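Local coordinates for uncharacterized protein (Legionella pneumophila subsp. pneumophila str. Philadelphia 1, PDB 4EZI) that is of unknown function but adopts the alpha/beta hydrolase fold and may hydrolyse lipid esters, as triacylglycerol lipases do, at residues A[103-108]-A[357-362]; A[309-314]-A[363-368]. All blocks are in the same frame, centred on the assembly; numbering follows the deposited sequence. Where two conformers were deposited one is given.

Interaction 1. Residues A[103-108]-A[357-362]; sequences AAYGNS and FVLKEQ
Ala104 and Tyr105 meet Leu359 and Gln362 across two helix segments whose axes come within 10.7 Å and whose N-to-C directions differ by 42°, so the side chains have to bridge the gap. The first helix is just ending: Ser108 N bonds back to Ala103 O, five residues away, in a wider pi-type turn. Ala104 points its CB toward the other helix. Leu359 was modelled in two conformers; in the one given, CG lies anti to the backbone N (chi1 -179°), which sends the branch toward Ala104 and Tyr105, and Leu359 CD2 lies 4.2 Å from Ala104 CB. The closeness of its CD1 to the tyrosine ring is doubtful. The tyrosine hydroxyl extends to Gln362, and OH donates a weak hydrogen bond to Gln362 OE1 at 3.0 Å. That oxygen lies at the ring edge, close to its plane, although the amide is turned 43° from the ring. The firmer hold on this amide is at its other end: NE2 bonds to the backbone O of Ala195 and of Gly167, first glycine of a probable nucleophile elbow; this fixes its rotation, leaves OE1 towards the tyrosine and ties the C-terminal helix to that strand end. Tyr105 and Gln362 both rest on Ala166 of strand 162-168, Tyr105 also touches Ile77 and Gln362 Tyr79, both of strand 74-80, and helices 99-108 and 355-370 lie side by side on one face of the alpha/beta hydrolase sheet.

Interaction 2. Residues A[309-314]-A[363-368]; sequences PLLLVG and VDFFKQ
Leu311 places its CB squarely over the centre of the Phe365 ring. This CH-pi contact measures 3.5 Å from Leu311 CB to the ring centroid and only 8° off the ring normal, so all six ring carbons lie at similar distances from the one methylene. Phe365 reaches the strand by swinging CG anti to its backbone N (chi1 -169°), which carries the ring off the helix and lays one face against the leucine. Leu311 is also extended at chi1, but the two side chains run past each other in opposite directions: CD2 of the leucine ends up beside the root of the phenylalanine, 3.9 Å from Phe365 CB. Strand 310-314 is an inner parallel strand of the alpha/beta hydrolase sheet, between strands 193-197 and 340-344, and helix 355-370, the C-terminal helix, packs alongside it, running in the opposite direction. Leu311 and Val313 face that helix, Val313 meeting Val358 and Glu361 one to two turns earlier, whereas Leu310 points away, onto Val194 and Pro196. Just ahead of the strand, Pro309 approaches the outer end of the phenylalanine, its CB 4.0 Å from Phe365 CZ. The carbonyl of the same proline comes to the ring edge, with Pro309 O 3.8 Å from Phe365 CE2. Phe369, one turn on, packs edge-to-face with the Phe365 ring and also touches Pro309, while Trp341 of the neighbouring strand lies against both Pro309 and Leu311.

The two contacts lie about 11 Å apart, centre to centre, and share helix 355-370: interaction 1 uses its first half and interaction 2 the half that follows. Along the chain their segments alternate, 103-108, 309-314, 357-362, 363-368, so the C-terminal helix returns to join an early helix to a late strand of the sheet. They also touch directly, Tyr105 CE1 lying 3.8 Å from Phe366 CD2 and from Val363 CG2. Ser169, His351 and Asp318 are arranged as a probable Ser-His-Asp triad, as in related hydrolases; if they act as one, the shared helix follows shortly after its histidine and strand 310-314 shortly precedes its acid.

Interaction 1. Residues A[103-108]-A[357-362]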
loop_
_atom_site.group_PDB
_atom_site.type_symbol
_atom_site.label_atom_id
_atom_site.label_comp_id
_atom_site.label_asym_id
_atom_site.label_seq_id
_atom_site.Cartn_x
_atom_site.Cartn_y
_atom_site.Cartn_z
ATOM N N ALA A 103 -14.820 7.410 0.805
ATOM C CA ALA A 103 -16.234 7.110 0.833
ATOM C C ALA A 103 -16.514 5.840 1.627
ATOM O O ALA A 103 -17.433 5.783 2.443
ATOM C CB ALA A 103 -16.781 7.030 -0.581
ATOM N N ALA A 104 -15.730 4.802 1.353
ATOM C CA ALA A 104 -15.957 3.513 1.990
ATOM C C ALA A 104 -15.575 3.534 3.471
ATOM O O ALA A 104 -16.350 3.119 4.322
ATOM C CB ALA A 104 -15.190 2.423 1.215
ATOM N N TYR A 105 -14.365 3.991 3.763
ATOM C CA TYR A 105 -13.839 3.926 5.119
ATOM C C TYR A 105 -14.287 5.057 6.024
ATOM O O TYR A 105 -14.379 4.859 7.241
ATOM C CB TYR A 105 -12.311 3.884 5.088
ATOM C CG TYR A 105 -11.725 2.577 4.620
ATOM C CD1 TYR A 105 -11.884 1.430 5.369
ATOM C CD2 TYR A 105 -10.980 2.480 3.439
ATOM C CE1 TYR A 105 -11.343 0.215 4.964
ATOM C CE2 TYR A 105 -10.437 1.273 3.013
ATOM C CZ TYR A 105 -10.619 0.144 3.779
ATOM O OH TYR A 105 -10.059 -1.073 3.425
ATOM N N GLY A 106 -14.492 6.229 5.438
ATOM C CA GLY A 106 -14.821 7.435 6.171
ATOM C C GLY A 106 -16.301 7.740 6.136
ATOM O O GLY A 106 -16.991 7.635 7.165
ATOM N N ASN A 107 -16.816 8.117 4.966
ATOM C CA ASN A 107 -18.222 8.522 4.901
ATOM C C ASN A 107 -19.178 7.413 5.273
ATOM O O ASN A 107 -20.211 7.692 5.876
ATOM C CB ASN A 107 -18.610 9.088 3.543
ATOM C CG ASN A 107 -17.727 10.220 3.099
ATOM O OD1 ASN A 107 -16.650 9.981 2.585
ATOM N ND2 ASN A 107 -18.203 11.457 3.249
ATOM N N SER A 108 -18.868 6.171 4.905
ATOM C CA SER A 108 -19.702 5.029 5.251
ATOM C C SER A 108 -19.281 4.414 6.584
ATOM O O SER A 108 -20.062 4.436 7.548
ATOM C CB SER A 108 -19.713 3.969 4.134
ATOM O OG SER A 108 -20.478 2.856 4.533
ATOM N N PHE A 357 -14.270 -5.118 -5.080
ATOM C CA PHE A 357 -14.719 -6.293 -4.339
ATOM C C PHE A 357 -13.834 -6.538 -3.121
ATOM O O PHE A 357 -14.321 -6.845 -2.027
ATOM C CB PHE A 357 -14.733 -7.537 -5.240
ATOM C CG PHE A 357 -15.712 -7.461 -6.385
ATOM C CD1 PHE A 357 -15.368 -6.819 -7.548
ATOM C CD2 PHE A 357 -16.985 -8.032 -6.304
ATOM C CE1 PHE A 357 -16.248 -6.709 -8.598
ATOM C CE2 PHE A 357 -17.876 -7.922 -7.371
ATOM C CZ PHE A 357 -17.507 -7.258 -8.503
ATOM N N VAL A 358 -12.527 -6.405 -3.300
ATOM C CA VAL A 358 -11.574 -6.537 -2.208
ATOM C C VAL A 358 -11.792 -5.430 -1.169
ATOM O O VAL A 358 -11.795 -5.722 0.044
ATOM C CB VAL A 358 -10.135 -6.575 -2.729
ATOM C CG1 VAL A 358 -9.131 -6.453 -1.584
ATOM C CG2 VAL A 358 -9.909 -7.859 -3.543
ATOM N N LEU A 359 -11.981 -4.185 -1.613
ATOM C CA LEU A 359 -12.257 -3.106 -0.660
ATOM C C LEU A 359 -13.489 -3.418 0.201
ATOM O O LEU A 359 -13.502 -3.158 1.407
ATOM C CB LEU A 359 -12.361 -1.761 -1.397
ATOM C CG LEU A 359 -12.616 -0.459 -0.612
ATOM C CD1 LEU A 359 -11.676 -0.279 0.545
ATOM C CD2 LEU A 359 -12.544 0.750 -1.553
ATOM N N LYS A 360 -14.535 -3.934 -0.434
ATOM C CA LYS A 360 -15.767 -4.279 0.300
ATOM C C LYS A 360 -15.484 -5.334 1.367
ATOM O O LYS A 360 -15.951 -5.214 2.506
ATOM C CB LYS A 360 -16.840 -4.756 -0.684
ATOM C CG LYS A 360 -18.174 -5.138 -0.061
ATOM C CD LYS A 360 -18.778 -4.084 0.808
ATOM C CE LYS A 360 -20.278 -4.368 1.115
ATOM N NZ LYS A 360 -20.588 -5.833 1.191
ATOM N N GLU A 361 -14.690 -6.337 1.014
ATOM C CA GLU A 361 -14.289 -7.346 1.985
ATOM C C GLU A 361 -13.500 -6.766 3.138
ATOM O O GLU A 361 -13.657 -7.199 4.286
ATOM C CB GLU A 361 -13.513 -8.478 1.345
ATOM C CG GLU A 361 -14.256 -9.279 0.283
ATOM C CD GLU A 361 -15.506 -10.017 0.764
ATOM O OE1 GLU A 361 -15.610 -10.377 1.951
ATOM O OE2 GLU A 361 -16.386 -10.270 -0.090
ATOM N N GLN A 362 -12.607 -5.825 2.844
ATOM C CA GLN A 362 -11.822 -5.186 3.906
ATOM C C GLN A 362 -12.731 -4.468 4.897
ATOM O O GLN A 362 -12.603 -4.652 6.103
ATOM C CB GLN A 362 -10.797 -4.205 3.303
ATOM C CG GLN A 362 -9.711 -4.906 2.516
ATOM C CD GLN A 362 -8.861 -3.946 1.697
ATOM O OE1 GLN A 362 -9.329 -2.912 1.232
ATOM N NE2 GLN A 362 -7.592 -4.286 1.508
#

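Interaction 2. Residues A[309-314]-A[363-368]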
loop_
_atom_site.group_PDB
_atom_site.type_symbol
_atom_site.label_atom_id
_atom_site.label_comp_id
_atom_site.label_asym_id
_atom_site.label_seq_id
_atom_site.Cartn_x
_atom_site.Cartn_y
_atom_site.Cartn_z
ATOM N N PRO A 309 -6.334 -10.150 14.311
ATOM C CA PRO A 309 -6.976 -10.878 13.225
ATOM C C PRO A 309 -6.490 -10.396 11.869
ATOM O O PRO A 309 -6.366 -9.176 11.648
ATOM C CB PRO A 309 -8.462 -10.557 13.431
ATOM C CG PRO A 309 -8.582 -10.260 14.884
ATOM C CD PRO A 309 -7.298 -9.625 15.303
ATOM N N LEU A 310 -6.265 -11.351 10.979
ATOM C CA LEU A 310 -5.611 -11.114 9.700
ATOM C C LEU A 310 -6.371 -11.794 8.570
ATOM O O LEU A 310 -6.581 -13.009 8.603
ATOM C CB LEU A 310 -4.171 -11.631 9.761
ATOM C CG LEU A 310 -3.335 -11.570 8.487
ATOM C CD1 LEU A 310 -3.118 -10.124 8.050
ATOM C CD2 LEU A 310 -2.005 -12.290 8.712
ATOM N N LEU A 311 -6.720 -10.997 7.561
ATOM C CA LEU A 311 -7.407 -11.474 6.374
ATOM C C LEU A 311 -6.549 -11.197 5.142
ATOM O O LEU A 311 -6.310 -10.051 4.841
ATOM C CB LEU A 311 -8.766 -10.783 6.196
ATOM C CG LEU A 311 -9.502 -11.089 4.894
ATOM C CD1 LEU A 311 -9.870 -12.543 4.790
ATOM C CD2 LEU A 311 -10.724 -10.201 4.684
ATOM N N LEU A 312 -6.125 -12.230 4.423
ATOM C CA LEU A 312 -5.413 -12.055 3.166
ATOM C C LEU A 312 -6.468 -12.180 2.074
ATOM O O LEU A 312 -6.985 -13.278 1.839
ATOM C CB LEU A 312 -4.325 -13.124 2.992
ATOM C CG LEU A 312 -3.385 -13.355 4.172
ATOM C CD1 LEU A 312 -2.294 -14.364 3.746
ATOM C CD2 LEU A 312 -2.795 -12.030 4.714
ATOM N N VAL A 313 -6.825 -11.070 1.440
ATOM C CA VAL A 313 -7.932 -11.058 0.492
ATOM C C VAL A 313 -7.467 -10.577 -0.891
ATOM O O VAL A 313 -6.825 -9.537 -1.011
ATOM C CB VAL A 313 -9.138 -10.256 1.048
ATOM C CG1 VAL A 313 -8.734 -8.854 1.563
ATOM C CG2 VAL A 313 -10.256 -10.190 0.026
ATOM N N GLY A 314 -7.842 -11.338 -1.917
ATOM C CA GLY A 314 -7.413 -11.075 -3.275
ATOM C C GLY A 314 -8.323 -11.751 -4.264
ATOM O O GLY A 314 -9.506 -11.977 -3.965
ATOM N N VAL A 363 -13.634 -3.648 4.382
ATOM C CA VAL A 363 -14.575 -2.929 5.253
ATOM C C VAL A 363 -15.389 -3.897 6.122
ATOM O O VAL A 363 -15.546 -3.705 7.317
ATOM C CB VAL A 363 -15.550 -1.998 4.451
ATOM C CG1 VAL A 363 -16.612 -1.361 5.401
ATOM C CG2 VAL A 363 -14.780 -0.934 3.678
ATOM N N ASP A 364 -15.886 -4.955 5.493
ATOM C CA ASP A 364 -16.700 -5.934 6.215
ATOM C C ASP A 364 -15.898 -6.646 7.310
ATOM O O ASP A 364 -16.417 -6.920 8.396
ATOM C CB ASP A 364 -17.299 -6.942 5.260
ATOM C CG ASP A 364 -18.424 -6.383 4.423
ATOM O OD1 ASP A 364 -19.004 -5.335 4.766
ATOM O OD2 ASP A 364 -18.767 -7.047 3.420
ATOM N N PHE A 365 -14.642 -6.959 7.027
ATOM C CA PHE A 365 -13.763 -7.562 8.015
ATOM C C PHE A 365 -13.547 -6.637 9.208
ATOM O O PHE A 365 -13.649 -7.063 10.363
ATOM C CB PHE A 365 -12.434 -7.914 7.362
ATOM C CG PHE A 365 -11.518 -8.766 8.192
ATOM C CD1 PHE A 365 -11.854 -10.067 8.524
ATOM C CD2 PHE A 365 -10.298 -8.274 8.621
ATOM C CE1 PHE A 365 -10.978 -10.868 9.246
ATOM C CE2 PHE A 365 -9.428 -9.049 9.358
ATOM C CZ PHE A 365 -9.768 -10.361 9.656
ATOM N N PHE A 366 -13.295 -5.367 8.941
ATOM C CA PHE A 366 -13.093 -4.414 10.013
ATOM C C PHE A 366 -14.349 -4.225 10.850
ATOM O O PHE A 366 -14.289 -4.169 12.086
ATOM C CB PHE A 366 -12.599 -3.075 9.465
ATOM C CG PHE A 366 -11.240 -3.164 8.813
ATOM C CD1 PHE A 366 -10.374 -4.228 9.087
ATOM C CD2 PHE A 366 -10.846 -2.209 7.891
ATOM C CE1 PHE A 366 -9.147 -4.299 8.495
ATOM C CE2 PHE A 366 -9.588 -2.278 7.291
ATOM C CZ PHE A 366 -8.740 -3.323 7.590
ATOM N N LYS A 367 -15.497 -4.206 10.203
ATOM C CA LYS A 367 -16.759 -4.092 10.936
ATOM C C LYS A 367 -16.968 -5.276 11.892
ATOM O O LYS A 367 -17.462 -5.098 13.014
ATOM C CB LYS A 367 -17.925 -3.955 9.971
ATOM C CG LYS A 367 -18.010 -2.582 9.296
ATOM C CD LYS A 367 -18.575 -1.541 10.260
ATOM C CE LYS A 367 -18.292 -0.130 9.797
ATOM N NZ LYS A 367 -18.686 0.860 10.852
ATOM N N GLN A 368 -16.564 -6.476 11.466
ATOM C CA GLN A 368 -16.659 -7.658 12.304
ATOM C C GLN A 368 -15.890 -7.457 13.595
ATOM O O GLN A 368 -16.380 -7.806 14.667
ATOM C CB GLN A 368 -16.149 -8.886 11.557
ATOM C CG GLN A 368 -16.209 -10.164 12.366
ATOM C CD GLN A 368 -15.726 -11.380 11.602
ATOM O OE1 GLN A 368 -15.722 -11.402 10.367
ATOM N NE2 GLN A 368 -15.330 -12.411 12.347
#